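Local atomic coordinates of dihydroorotase (Saccharomyces cerevisiae S288C, PDB entry 6L0A), a protein that catalyses the reversible cyclisation of N-carbamoyl-L-aspartate to (S)-dihydroorotate, the third step of de novo pyrimidine biosynthesis, with two zinc ions bound per subunit. Residues I287-V290 and F291-N295; P150-V153 and L154-E157; E313-D316 and S317-A320; I338-G341 and K342-I346. One frame throughout, in Å; residues are numbered along the deposited sequence.

Interaction 1 (I287-V290 and F291-N295); sequences IAQV and FEEQN
I287 and F291, one helical turn apart, lie side by side and point the same way, and this is the tight part of the contact. The branch that touches is CG2 of I287, which stands 3.4 Å from CE1 of F291. The ring also brings an edge to the backbone, CD1 of F291 lying 3.2 Å from I287 O, the same oxygen that accepts the F291 N bond of the helix. Q289 and E293 occupy a looser, more exposed side. Q289 swings CG away from its own N (chi1 -161°) and bends at the next bond, which carries NE2 to E293 OE2 at 3.2 Å. The bond leaves in the plane of the amide but meets OE2 from above the carboxylate, the two planes being 68° apart. Q289 OE1 is taken by S356 N. Past the last helical turn N295 takes positive phi (57°), and its N bonds to E292 O (2.9 Å), part of a Schellman motif. Helix 283-293 turns I287 and F291 to helix 300-312, where F291 meets the ring of F303, V290 to V243 of helix 236-246, and A288, Q289 and E292 to strand 354-362.

Interaction 2 (P150-V153 and L154-E157); sequences PIHV and LNAE
In this TIM-barrel-type hydrolase, the loop from strand 133-136 to helix 156-170 ends in a turn built on a stack of the H152 imidazole and the N155 side-chain amide. The two planes are only 4° apart, and OD1 of N155 sits 3.5 Å above the centre of the H152 ring. Both side chains have CG placed between their own backbone N and carbonyl carbon, the crowded position (chi1 46° for H152), which folds each over the turn and against the other. The amide is gripped at both ends: N155 OD1 accepts a nearly straight bond from H152 N at 2.8 Å, while N155 ND2 donates to P150 O at 3.2 Å with that oxygen close to the amide plane. These two bonds fix the amide's rotation. The imidazole is pinned at its edge, where L154 N donates to H152 ND1 at 3.1 Å near the ring plane, consistent with a neutral ring carrying its proton on NE2. Were H152 an alanine, L154 N would probably lose its ring acceptor and the N155 amide the flat surface it stacks on. To one side of the stack, I151 CG2 meets A156 CB at 3.9 Å. The turn also faces the second subunit: V153 N bonds to D219 OD1 of that subunit, and L154 packs on its L154. A water lies between V153 O (2.8 Å), to which it can donate, and E157 N, from which it accepts at 3.1 Å.

Interaction 3 (E313-D316 and S317-A320); sequences EVKD and SEVA
Between K315 and V319 the backbone winds into a short 3-10 turn, with E318 N donating to K315 O at 3.0 Å and V319 N to D316 O at 3.2 Å. Both donors lie well above the plane of the carbonyl they reach, 54° and 64° out of it, and so use no carbonyl lone pair. E318 holds CG away from its own carbonyl carbon (chi1 -30°) and runs extended beyond, which lays the carboxylate back over K315. Its OE2 accepts from K315 N at 2.9 Å, on the anti side of the carboxylate and tilted out of its plane, so backbone and side chain bond the same two residues in opposite directions. Reaching K315 N brings CG of E318 within 3.5 Å of K315 O. OE1, the other carboxylate oxygen, forms a salt bridge with R95. The K315 ammonium takes no part, NZ lying 6.8 Å from E318 OE2. Apolar contact is slight, V314 CG1 standing 4.4 Å from V319 CG2, while CB of V319 rests 3.4 Å from D316 O. The turn begins two residues past helix 300-312, which ends in a Schellman motif with E313 at positive phi, and it precedes strand 324-328. Salt bridges of E313 with K175 and of D316 with R364 link the segment to other parts of the chain; V314, E318 and V319 lie against strand 69-71, where A320 N bonds to T69 OG1.

Interaction 4 (I338-G341 and K342-I346); sequences ISDG and KDISI
The carboxylate of D340 is approached from opposite faces by two backbone donors, K342 N at 2.8 Å and I344 N at 3.2 Å, both directed at OD1. K342 N stands high above the plane, 60° out of it, whereas I344 N comes from the syn side. D340 OD2 takes a bond from a water that in turn accepts from D343 N. D340 OD2 also lies 3.8 Å from I344 CB. D340 has CG tucked between its backbone N and carbonyl carbon (chi1 67°), which turns the carboxylate into the loop. Replacing D340 by an alanine removes OD1 and is likely to leave K342 N and I344 N without their shared acceptor, the loop less firmly held. I344 O, for its part, receives both S339 OG (2.9 Å) and D340 N (3.3 Å). G341, at positive phi, donates from N to S339 OG at 3.1 Å, an ST turn. Beyond the loop, I338 N to I346 O (2.7 Å) and I346 N to I338 O (2.6 Å) form an antiparallel hydrogen-bonded pair. I344 rests on helix 20-32. Paired strands 338-339 and 345-346, joined by a loop closed on an aspartate, make a two-stranded beta hairpin.

Overall arrangement
All four contacts are local, and they follow one another along the chain in the order 2, 1, 3, 4 without touching. Interaction 1 is partly buried and mixes apolar packing with one polar pair toward solvent, Q289 being only partly exposed; interaction 2, also partly buried, relies on a stacked amide and faces the other subunit. Interactions 3 and 4 are surface turns, in which a carboxylate accepts from backbone N-H groups: one donor in 3, two in 4. Interactions 1 and 3, their centres about 28 Å apart, share helix 300-312: the first packs on it and the second follows its end. Interactions 2 and 3, about 38 Å apart between centres, lie on opposite sides of the chain's centre.

Interaction 1 (I287-V290 and F291-N295)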
ATOM      1  N   ILE C 287     -21.343  -5.436  -8.421  1.00 15.88           N
ATOM      2  CA  ILE C 287     -22.030  -5.818  -7.197  1.00 16.78           C
ATOM      3  C   ILE C 287     -22.727  -7.164  -7.375  1.00 16.58           C
ATOM      4  O   ILE C 287     -22.752  -7.999  -6.463  1.00 16.96           O
ATOM      5  CB  ILE C 287     -23.018  -4.711  -6.792  1.00 15.48           C
ATOM      6  CG1 ILE C 287     -22.264  -3.393  -6.564  1.00 15.22           C
ATOM      7  CG2 ILE C 287     -23.773  -5.120  -5.552  1.00 17.08           C
ATOM      8  CD1 ILE C 287     -21.273  -3.464  -5.413  1.00 16.28           C
ATOM      9  N   ALA C 288     -23.311  -7.385  -8.552  1.00 19.27           N
ATOM     10  CA  ALA C 288     -23.984  -8.648  -8.827  1.00 22.85           C
ATOM     11  C   ALA C 288     -23.011  -9.813  -8.725  1.00 19.20           C
ATOM     12  O   ALA C 288     -23.372 -10.897  -8.253  1.00 24.50           O
ATOM     13  CB  ALA C 288     -24.628  -8.599 -10.209  1.00 21.06           C
ATOM     14  N   GLN C 289     -21.762  -9.598  -9.137  1.00 22.92           N
ATOM     15  CA  GLN C 289     -20.749 -10.638  -8.992  1.00 20.80           C
ATOM     16  C   GLN C 289     -20.634 -11.085  -7.542  1.00 26.43           C
ATOM     17  O   GLN C 289     -20.584 -12.288  -7.247  1.00 24.51           O
ATOM     18  CB  GLN C 289     -19.404 -10.129  -9.512  1.00 23.91           C
ATOM     19  CG  GLN C 289     -18.398 -11.233  -9.827  1.00 24.74           C
ATOM     20  CD  GLN C 289     -18.931 -12.200 -10.862  1.00 33.68           C
ATOM     21  OE1 GLN C 289     -19.451 -11.788 -11.904  1.00 30.11           O
ATOM     22  NE2 GLN C 289     -18.805 -13.497 -10.583  1.00 40.66           N
ATOM     23  N   VAL C 290     -20.607 -10.126  -6.618  1.00 19.36           N
ATOM     24  CA  VAL C 290     -20.448 -10.440  -5.202  1.00 21.76           C
ATOM     25  C   VAL C 290     -21.673 -11.167  -4.669  1.00 22.63           C
ATOM     26  O   VAL C 290     -21.558 -12.173  -3.956  1.00 23.48           O
ATOM     27  CB  VAL C 290     -20.174  -9.153  -4.407  1.00 19.17           C
ATOM     28  CG1 VAL C 290     -20.082  -9.460  -2.910  1.00 17.73           C
ATOM     29  CG2 VAL C 290     -18.913  -8.495  -4.935  1.00 17.84           C
ATOM     30  N   PHE C 291     -22.866 -10.665  -4.993  1.00 20.99           N
ATOM     31  CA  PHE C 291     -24.073 -11.274  -4.451  1.00 23.87           C
ATOM     32  C   PHE C 291     -24.292 -12.676  -5.013  1.00 23.20           C
ATOM     33  O   PHE C 291     -24.789 -13.555  -4.303  1.00 25.69           O
ATOM     34  CB  PHE C 291     -25.276 -10.375  -4.731  1.00 23.80           C
ATOM     35  CG  PHE C 291     -25.416  -9.225  -3.756  1.00 24.88           C
ATOM     36  CD1 PHE C 291     -24.513  -8.170  -3.769  1.00 25.74           C
ATOM     37  CD2 PHE C 291     -26.450  -9.204  -2.835  1.00 21.70           C
ATOM     38  CE1 PHE C 291     -24.646  -7.109  -2.883  1.00 21.42           C
ATOM     39  CE2 PHE C 291     -26.589  -8.150  -1.939  1.00 25.03           C
ATOM     40  CZ  PHE C 291     -25.678  -7.096  -1.968  1.00 20.13           C
ATOM     41  N   GLU C 292     -23.893 -12.910  -6.259  1.00 20.93           N
ATOM     42  CA  GLU C 292     -23.957 -14.260  -6.813  1.00 29.98           C
ATOM     43  C   GLU C 292     -23.005 -15.194  -6.079  1.00 30.50           C
ATOM     44  O   GLU C 292     -23.399 -16.277  -5.625  1.00 30.49           O
ATOM     45  CB  GLU C 292     -23.629 -14.229  -8.303  1.00 27.64           C
ATOM     46  CG  GLU C 292     -23.387 -15.615  -8.884  1.00 37.24           C
ATOM     47  CD  GLU C 292     -23.814 -15.722 -10.323  1.00 40.88           C
ATOM     48  OE1 GLU C 292     -23.246 -14.994 -11.165  1.00 45.99           O
ATOM     49  OE2 GLU C 292     -24.721 -16.533 -10.613  1.00 51.71           O
ATOM     50  N   GLU C 293     -21.742 -14.782  -5.942  1.00 28.06           N
ATOM     51  CA  GLU C 293     -20.765 -15.613  -5.251  1.00 27.76           C
ATOM     52  C   GLU C 293     -21.169 -15.867  -3.802  1.00 29.00           C
ATOM     53  O   GLU C 293     -20.840 -16.921  -3.241  1.00 29.89           O
ATOM     54  CB  GLU C 293     -19.380 -14.960  -5.345  1.00 29.71           C
ATOM     55  CG  GLU C 293     -18.846 -14.877  -6.787  1.00 25.91           C
ATOM     56  CD  GLU C 293     -17.528 -14.123  -6.909  1.00 33.57           C
ATOM     57  OE1 GLU C 293     -17.040 -13.609  -5.882  1.00 31.70           O
ATOM     58  OE2 GLU C 293     -16.988 -14.031  -8.041  1.00 28.75           O
ATOM     59  N   GLN C 294     -21.911 -14.947  -3.191  1.00 22.80           N
ATOM     60  CA  GLN C 294     -22.362 -15.123  -1.819  1.00 26.79           C
ATOM     61  C   GLN C 294     -23.701 -15.836  -1.715  1.00 28.41           C
ATOM     62  O   GLN C 294     -24.194 -16.031  -0.597  1.00 27.43           O
ATOM     63  CB  GLN C 294     -22.462 -13.771  -1.102  1.00 27.89           C
ATOM     64  CG  GLN C 294     -21.128 -13.056  -0.962  1.00 23.62           C
ATOM     65  CD  GLN C 294     -20.062 -13.936  -0.352  1.00 27.01           C
ATOM     66  OE1 GLN C 294     -20.220 -14.436   0.763  1.00 28.71           O
ATOM     67  NE2 GLN C 294     -18.968 -14.129  -1.076  1.00 30.93           N
ATOM     68  N   ASN C 295     -24.301 -16.217  -2.840  1.00 27.07           N
ATOM     69  CA  ASN C 295     -25.599 -16.888  -2.838  1.00 31.43           C
ATOM     70  C   ASN C 295     -26.644 -16.038  -2.135  1.00 30.84           C
ATOM     71  O   ASN C 295     -27.426 -16.510  -1.308  1.00 28.31           O
ATOM     72  CB  ASN C 295     -25.494 -18.273  -2.212  1.00 30.68           C
ATOM     73  CG  ASN C 295     -24.558 -19.135  -2.961  1.00 35.61           C
ATOM     74  OD1 ASN C 295     -23.773 -19.890  -2.386  1.00 40.47           O
ATOM     75  ND2 ASN C 295     -24.591 -19.015  -4.283  1.00 29.69           N
TER

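Interaction 2 (P150-V153 and L154-E157)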
ATOM      1  N   PRO C 150      -0.526   6.904  17.440  1.00 33.58           N
ATOM      2  CA  PRO C 150      -0.273   7.217  16.030  1.00 29.66           C
ATOM      3  C   PRO C 150      -1.480   6.829  15.187  1.00 23.04           C
ATOM      4  O   PRO C 150      -2.177   5.853  15.477  1.00 19.15           O
ATOM      5  CB  PRO C 150       0.971   6.390  15.682  1.00 32.38           C
ATOM      6  CG  PRO C 150       1.019   5.314  16.710  1.00 35.28           C
ATOM      7  CD  PRO C 150       0.351   5.834  17.947  1.00 36.58           C
ATOM      8  N   ILE C 151      -1.748   7.642  14.173  1.00 21.20           N
ATOM      9  CA  ILE C 151      -2.812   7.411  13.202  1.00 17.69           C
ATOM     10  C   ILE C 151      -2.162   7.289  11.832  1.00 16.37           C
ATOM     11  O   ILE C 151      -1.339   8.134  11.454  1.00 18.49           O
ATOM     12  CB  ILE C 151      -3.852   8.549  13.214  1.00 16.75           C
ATOM     13  CG1 ILE C 151      -4.576   8.588  14.563  1.00 16.54           C
ATOM     14  CG2 ILE C 151      -4.870   8.381  12.059  1.00 14.97           C
ATOM     15  CD1 ILE C 151      -5.528   9.785  14.710  1.00 25.03           C
ATOM     16  N   HIS C 152      -2.518   6.231  11.104  1.00 17.02           N
ATOM     17  CA  HIS C 152      -1.972   5.943   9.784  1.00 14.36           C
ATOM     18  C   HIS C 152      -3.113   5.422   8.917  1.00 12.53           C
ATOM     19  O   HIS C 152      -4.253   5.287   9.377  1.00 13.51           O
ATOM     20  CB  HIS C 152      -0.827   4.932   9.882  1.00 14.56           C
ATOM     21  CG  HIS C 152      -1.147   3.769  10.757  1.00 13.68           C
ATOM     22  ND1 HIS C 152      -2.024   2.781  10.380  1.00 14.45           N
ATOM     23  CD2 HIS C 152      -0.747   3.460  12.013  1.00 13.41           C
ATOM     24  CE1 HIS C 152      -2.136   1.896  11.353  1.00 17.02           C
ATOM     25  NE2 HIS C 152      -1.374   2.287  12.360  1.00 19.16           N
ATOM     26  N   VAL C 153      -2.814   5.114   7.651  1.00 13.61           N
ATOM     27  CA  VAL C 153      -3.898   4.783   6.728  1.00 11.67           C
ATOM     28  C   VAL C 153      -4.651   3.529   7.154  1.00 12.36           C
ATOM     29  O   VAL C 153      -5.784   3.318   6.720  1.00 11.87           O
ATOM     30  CB  VAL C 153      -3.375   4.631   5.283  1.00 12.33           C
ATOM     31  CG1 VAL C 153      -2.884   5.978   4.726  1.00 13.64           C
ATOM     32  CG2 VAL C 153      -2.270   3.565   5.226  1.00 13.05           C
ATOM     33  N   LEU C 154      -4.060   2.674   7.985  1.00 11.99           N
ATOM     34  CA  LEU C 154      -4.762   1.444   8.323  1.00 12.85           C
ATOM     35  C   LEU C 154      -5.722   1.594   9.493  1.00 14.05           C
ATOM     36  O   LEU C 154      -6.723   0.867   9.546  1.00 15.64           O
ATOM     37  CB  LEU C 154      -3.772   0.332   8.656  1.00 13.81           C
ATOM     38  CG  LEU C 154      -3.113  -0.335   7.471  1.00 22.24           C
ATOM     39  CD1 LEU C 154      -2.128  -1.310   8.045  1.00 29.13           C
ATOM     40  CD2 LEU C 154      -4.124  -1.033   6.563  1.00 21.48           C
ATOM     41  N   ASN C 155      -5.447   2.486  10.443  1.00 13.38           N
ATOM     42  CA  ASN C 155      -6.362   2.679  11.560  1.00 13.07           C
ATOM     43  C   ASN C 155      -7.091   4.019  11.521  1.00 11.79           C
ATOM     44  O   ASN C 155      -7.792   4.351  12.482  1.00 12.75           O
ATOM     45  CB  ASN C 155      -5.635   2.498  12.908  1.00 14.41           C
ATOM     46  CG  ASN C 155      -4.613   3.590  13.204  1.00 15.21           C
ATOM     47  OD1 ASN C 155      -4.377   4.509  12.404  1.00 15.46           O
ATOM     48  ND2 ASN C 155      -4.004   3.500  14.385  1.00 18.38           N
ATOM     49  N   ALA C 156      -6.952   4.800  10.437  1.00 11.70           N
ATOM     50  CA  ALA C 156      -7.538   6.147  10.432  1.00 10.75           C
ATOM     51  C   ALA C 156      -9.066   6.109  10.472  1.00 12.75           C
ATOM     52  O   ALA C 156      -9.691   7.017  11.034  1.00 14.78           O
ATOM     53  CB  ALA C 156      -7.048   6.934   9.216  1.00 12.82           C
ATOM     54  N   GLU C 157      -9.680   5.070   9.892  1.00 12.20           N
ATOM     55  CA  GLU C 157     -11.131   4.920   9.944  1.00 10.82           C
ATOM     56  C   GLU C 157     -11.596   4.534  11.349  1.00 12.70           C
ATOM     57  O   GLU C 157     -12.516   5.151  11.902  1.00 11.98           O
ATOM     58  CB  GLU C 157     -11.580   3.875   8.921  1.00 12.04           C
ATOM     59  CG  GLU C 157     -13.052   3.590   8.967  1.00 13.47           C
ATOM     60  CD  GLU C 157     -13.489   2.683   7.838  1.00 13.65           C
ATOM     61  OE1 GLU C 157     -13.990   1.588   8.123  1.00 14.68           O
ATOM     62  OE2 GLU C 157     -13.322   3.057   6.662  1.00 15.25           O
TER
HETATM   63  O   HOH W   1      -8.387   4.014   7.313  1.00 14.71           O

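Interaction 3 (E313-D316 and S317-A320)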
ATOM      1  N   GLU C 313     -35.016   9.290   0.966  1.00 17.38           N
ATOM      2  CA  GLU C 313     -36.434   9.603   0.768  1.00 23.17           C
ATOM      3  C   GLU C 313     -36.681  10.155  -0.632  1.00 26.21           C
ATOM      4  O   GLU C 313     -37.245  11.236  -0.820  1.00 25.01           O
ATOM      5  CB  GLU C 313     -36.940  10.553   1.857  1.00 25.99           C
ATOM      6  CG  GLU C 313     -36.751   9.942   3.245  1.00 23.98           C
ATOM      7  CD  GLU C 313     -37.131  10.879   4.396  1.00 37.86           C
ATOM      8  OE1 GLU C 313     -38.315  11.258   4.479  1.00 46.33           O
ATOM      9  OE2 GLU C 313     -36.240  11.224   5.188  1.00 35.97           O
ATOM     10  N   VAL C 314     -36.234   9.389  -1.626  1.00 20.68           N
ATOM     11  CA  VAL C 314     -36.400   9.735  -3.032  1.00 22.09           C
ATOM     12  C   VAL C 314     -37.844   9.457  -3.425  1.00 27.01           C
ATOM     13  O   VAL C 314     -38.364   8.366  -3.172  1.00 24.30           O
ATOM     14  CB  VAL C 314     -35.431   8.927  -3.907  1.00 24.04           C
ATOM     15  CG1 VAL C 314     -35.522   9.366  -5.366  1.00 22.52           C
ATOM     16  CG2 VAL C 314     -33.993   9.072  -3.393  1.00 19.78           C
ATOM     17  N   LYS C 315     -38.488  10.439  -4.040  1.00 29.15           N
ATOM     18  CA  LYS C 315     -39.882  10.331  -4.444  1.00 30.33           C
ATOM     19  C   LYS C 315     -39.976  10.153  -5.953  1.00 30.81           C
ATOM     20  O   LYS C 315     -39.118  10.616  -6.709  1.00 25.07           O
ATOM     21  CB  LYS C 315     -40.670  11.578  -4.023  1.00 28.38           C
ATOM     22  CG  LYS C 315     -40.509  11.965  -2.564  1.00 28.11           C
ATOM     23  CD  LYS C 315     -40.959  10.848  -1.630  1.00 32.06           C
ATOM     24  CE  LYS C 315     -40.912  11.289  -0.167  1.00 35.88           C
ATOM     25  NZ  LYS C 315     -41.265  10.188   0.780  1.00 37.82           N
ATOM     26  N   ASP C 316     -41.057   9.494  -6.390  1.00 33.70           N
ATOM     27  CA  ASP C 316     -41.278   9.305  -7.819  1.00 31.50           C
ATOM     28  C   ASP C 316     -41.263  10.629  -8.577  1.00 29.29           C
ATOM     29  O   ASP C 316     -40.870  10.671  -9.750  1.00 30.34           O
ATOM     30  CB  ASP C 316     -42.602   8.576  -8.051  1.00 35.43           C
ATOM     31  CG  ASP C 316     -42.471   7.420  -9.033  1.00 47.03           C
ATOM     32  OD1 ASP C 316     -43.427   6.621  -9.131  1.00 53.02           O
ATOM     33  OD2 ASP C 316     -41.418   7.303  -9.703  1.00 46.62           O
ATOM     34  N   SER C 317     -41.667  11.722  -7.926  1.00 34.30           N
ATOM     35  CA  SER C 317     -41.752  13.001  -8.619  1.00 32.85           C
ATOM     36  C   SER C 317     -40.385  13.612  -8.907  1.00 33.80           C
ATOM     37  O   SER C 317     -40.285  14.470  -9.790  1.00 36.49           O
ATOM     38  CB  SER C 317     -42.591  13.988  -7.808  1.00 35.15           C
ATOM     39  OG  SER C 317     -41.978  14.264  -6.566  1.00 33.37           O
ATOM     40  N   GLU C 318     -39.335  13.213  -8.184  1.00 32.05           N
ATOM     41  CA  GLU C 318     -38.009  13.727  -8.491  1.00 31.63           C
ATOM     42  C   GLU C 318     -37.324  12.953  -9.609  1.00 28.19           C
ATOM     43  O   GLU C 318     -36.269  13.375 -10.081  1.00 26.81           O
ATOM     44  CB  GLU C 318     -37.092  13.672  -7.273  1.00 33.58           C
ATOM     45  CG  GLU C 318     -37.767  13.800  -5.927  1.00 37.50           C
ATOM     46  CD  GLU C 318     -36.757  13.661  -4.814  1.00 29.99           C
ATOM     47  OE1 GLU C 318     -35.666  14.256  -4.953  1.00 39.20           O
ATOM     48  OE2 GLU C 318     -37.029  12.952  -3.825  1.00 30.66           O
ATOM     49  N   VAL C 319     -37.901  11.845 -10.034  1.00 27.77           N
ATOM     50  CA  VAL C 319     -37.174  10.881 -10.837  1.00 27.61           C
ATOM     51  C   VAL C 319     -37.117  11.362 -12.284  1.00 26.73           C
ATOM     52  O   VAL C 319     -38.129  11.732 -12.878  1.00 32.14           O
ATOM     53  CB  VAL C 319     -37.794   9.488 -10.683  1.00 24.93           C
ATOM     54  CG1 VAL C 319     -37.544   8.682 -11.894  1.00 35.04           C
ATOM     55  CG2 VAL C 319     -37.166   8.790  -9.405  1.00 35.69           C
ATOM     56  N   ALA C 320     -35.905  11.399 -12.850  1.00 19.78           N
ATOM     57  CA  ALA C 320     -35.717  11.835 -14.229  1.00 19.42           C
ATOM     58  C   ALA C 320     -36.247  10.839 -15.258  1.00 23.37           C
ATOM     59  O   ALA C 320     -36.533  11.244 -16.393  1.00 24.23           O
ATOM     60  CB  ALA C 320     -34.226  12.076 -14.516  1.00 21.44           C
TER

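Interaction 4 (I338-G341 and K342-I346)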
ATOM      1  N   ILE C 338     -10.909   2.621 -20.553  1.00 29.39           N
ATOM      2  CA  ILE C 338     -12.099   3.395 -20.889  1.00 28.68           C
ATOM      3  C   ILE C 338     -11.609   4.750 -21.382  1.00 27.95           C
ATOM      4  O   ILE C 338     -10.904   5.459 -20.655  1.00 31.70           O
ATOM      5  CB  ILE C 338     -13.047   3.558 -19.688  1.00 26.78           C
ATOM      6  CG1 ILE C 338     -13.307   2.213 -19.005  1.00 29.64           C
ATOM      7  CG2 ILE C 338     -14.364   4.197 -20.112  1.00 30.90           C
ATOM      8  CD1 ILE C 338     -14.272   1.321 -19.746  1.00 30.42           C
ATOM      9  N   SER C 339     -11.977   5.113 -22.612  1.00 29.69           N
ATOM     10  CA  SER C 339     -11.413   6.289 -23.253  1.00 24.43           C
ATOM     11  C   SER C 339     -12.499   7.082 -23.964  1.00 31.61           C
ATOM     12  O   SER C 339     -13.514   6.527 -24.394  1.00 31.89           O
ATOM     13  CB  SER C 339     -10.322   5.901 -24.262  1.00 31.42           C
ATOM     14  OG  SER C 339      -9.698   7.054 -24.794  1.00 33.15           O
ATOM     15  N   ASP C 340     -12.266   8.390 -24.089  1.00 25.11           N
ATOM     16  CA  ASP C 340     -13.112   9.266 -24.883  1.00 31.25           C
ATOM     17  C   ASP C 340     -12.577   9.477 -26.293  1.00 35.43           C
ATOM     18  O   ASP C 340     -13.148  10.267 -27.046  1.00 35.65           O
ATOM     19  CB  ASP C 340     -13.294  10.622 -24.184  1.00 27.50           C
ATOM     20  CG  ASP C 340     -12.006  11.443 -24.113  1.00 34.47           C
ATOM     21  OD1 ASP C 340     -10.916  10.934 -24.471  1.00 34.38           O
ATOM     22  OD2 ASP C 340     -12.087  12.613 -23.679  1.00 29.58           O
ATOM     23  N   GLY C 341     -11.497   8.794 -26.664  1.00 36.19           N
ATOM     24  CA  GLY C 341     -10.901   8.969 -27.973  1.00 38.87           C
ATOM     25  C   GLY C 341     -10.133  10.256 -28.165  1.00 39.82           C
ATOM     26  O   GLY C 341      -9.580  10.470 -29.251  1.00 43.12           O
ATOM     27  N   LYS C 342     -10.087  11.128 -27.160  1.00 37.14           N
ATOM     28  CA  LYS C 342      -9.270  12.326 -27.257  1.00 33.03           C
ATOM     29  C   LYS C 342      -8.081  12.209 -26.311  1.00 40.45           C
ATOM     30  O   LYS C 342      -7.163  11.425 -26.574  1.00 40.33           O
ATOM     31  CB  LYS C 342     -10.115  13.570 -26.979  1.00 41.99           C
ATOM     32  CG  LYS C 342     -11.197  13.786 -28.039  1.00 46.55           C
ATOM     33  CD  LYS C 342     -12.195  14.869 -27.652  1.00 47.90           C
ATOM     34  CE  LYS C 342     -13.524  14.260 -27.224  1.00 49.53           C
ATOM     35  NZ  LYS C 342     -14.500  14.172 -28.351  1.00 51.46           N
ATOM     36  N   ASP C 343      -8.083  12.944 -25.199  1.00 39.40           N
ATOM     37  CA  ASP C 343      -6.924  12.969 -24.314  1.00 38.18           C
ATOM     38  C   ASP C 343      -7.096  12.157 -23.031  1.00 38.49           C
ATOM     39  O   ASP C 343      -6.195  12.185 -22.186  1.00 37.79           O
ATOM     40  CB  ASP C 343      -6.572  14.413 -23.946  1.00 36.08           C
ATOM     41  CG  ASP C 343      -6.083  15.218 -25.138  1.00 50.32           C
ATOM     42  OD1 ASP C 343      -5.972  14.636 -26.241  1.00 49.92           O
ATOM     43  OD2 ASP C 343      -5.806  16.428 -24.970  1.00 53.40           O
ATOM     44  N   ILE C 344      -8.200  11.431 -22.854  1.00 33.71           N
ATOM     45  CA  ILE C 344      -8.507  10.811 -21.565  1.00 29.58           C
ATOM     46  C   ILE C 344      -8.612   9.303 -21.734  1.00 30.62           C
ATOM     47  O   ILE C 344      -9.422   8.816 -22.532  1.00 25.79           O
ATOM     48  CB  ILE C 344      -9.794  11.380 -20.948  1.00 26.31           C
ATOM     49  CG1 ILE C 344      -9.608  12.866 -20.639  1.00 26.10           C
ATOM     50  CG2 ILE C 344     -10.170  10.607 -19.689  1.00 27.34           C
ATOM     51  CD1 ILE C 344     -10.861  13.552 -20.082  1.00 29.01           C
ATOM     52  N   SER C 345      -7.801   8.567 -20.969  1.00 23.54           N
ATOM     53  CA  SER C 345      -7.946   7.130 -20.801  1.00 25.04           C
ATOM     54  C   SER C 345      -8.030   6.818 -19.313  1.00 25.03           C
ATOM     55  O   SER C 345      -7.218   7.315 -18.532  1.00 22.46           O
ATOM     56  CB  SER C 345      -6.771   6.374 -21.422  1.00 30.55           C
ATOM     57  OG  SER C 345      -6.609   6.736 -22.779  1.00 31.00           O
ATOM     58  N   ILE C 346      -9.005   6.000 -18.929  1.00 25.54           N
ATOM     59  CA  ILE C 346      -9.188   5.561 -17.551  1.00 22.64           C
ATOM     60  C   ILE C 346      -9.043   4.052 -17.509  1.00 25.12           C
ATOM     61  O   ILE C 346      -9.595   3.343 -18.360  1.00 26.80           O
ATOM     62  CB  ILE C 346     -10.569   5.963 -16.998  1.00 24.62           C
ATOM     63  CG1 ILE C 346     -10.776   7.468 -17.062  1.00 22.59           C
ATOM     64  CG2 ILE C 346     -10.752   5.444 -15.566  1.00 23.52           C
ATOM     65  CD1 ILE C 346     -12.256   7.828 -17.118  1.00 23.58           C
TER
HETATM   66  O   HOH W   2     -10.086  14.657 -23.939  1.00 36.09           O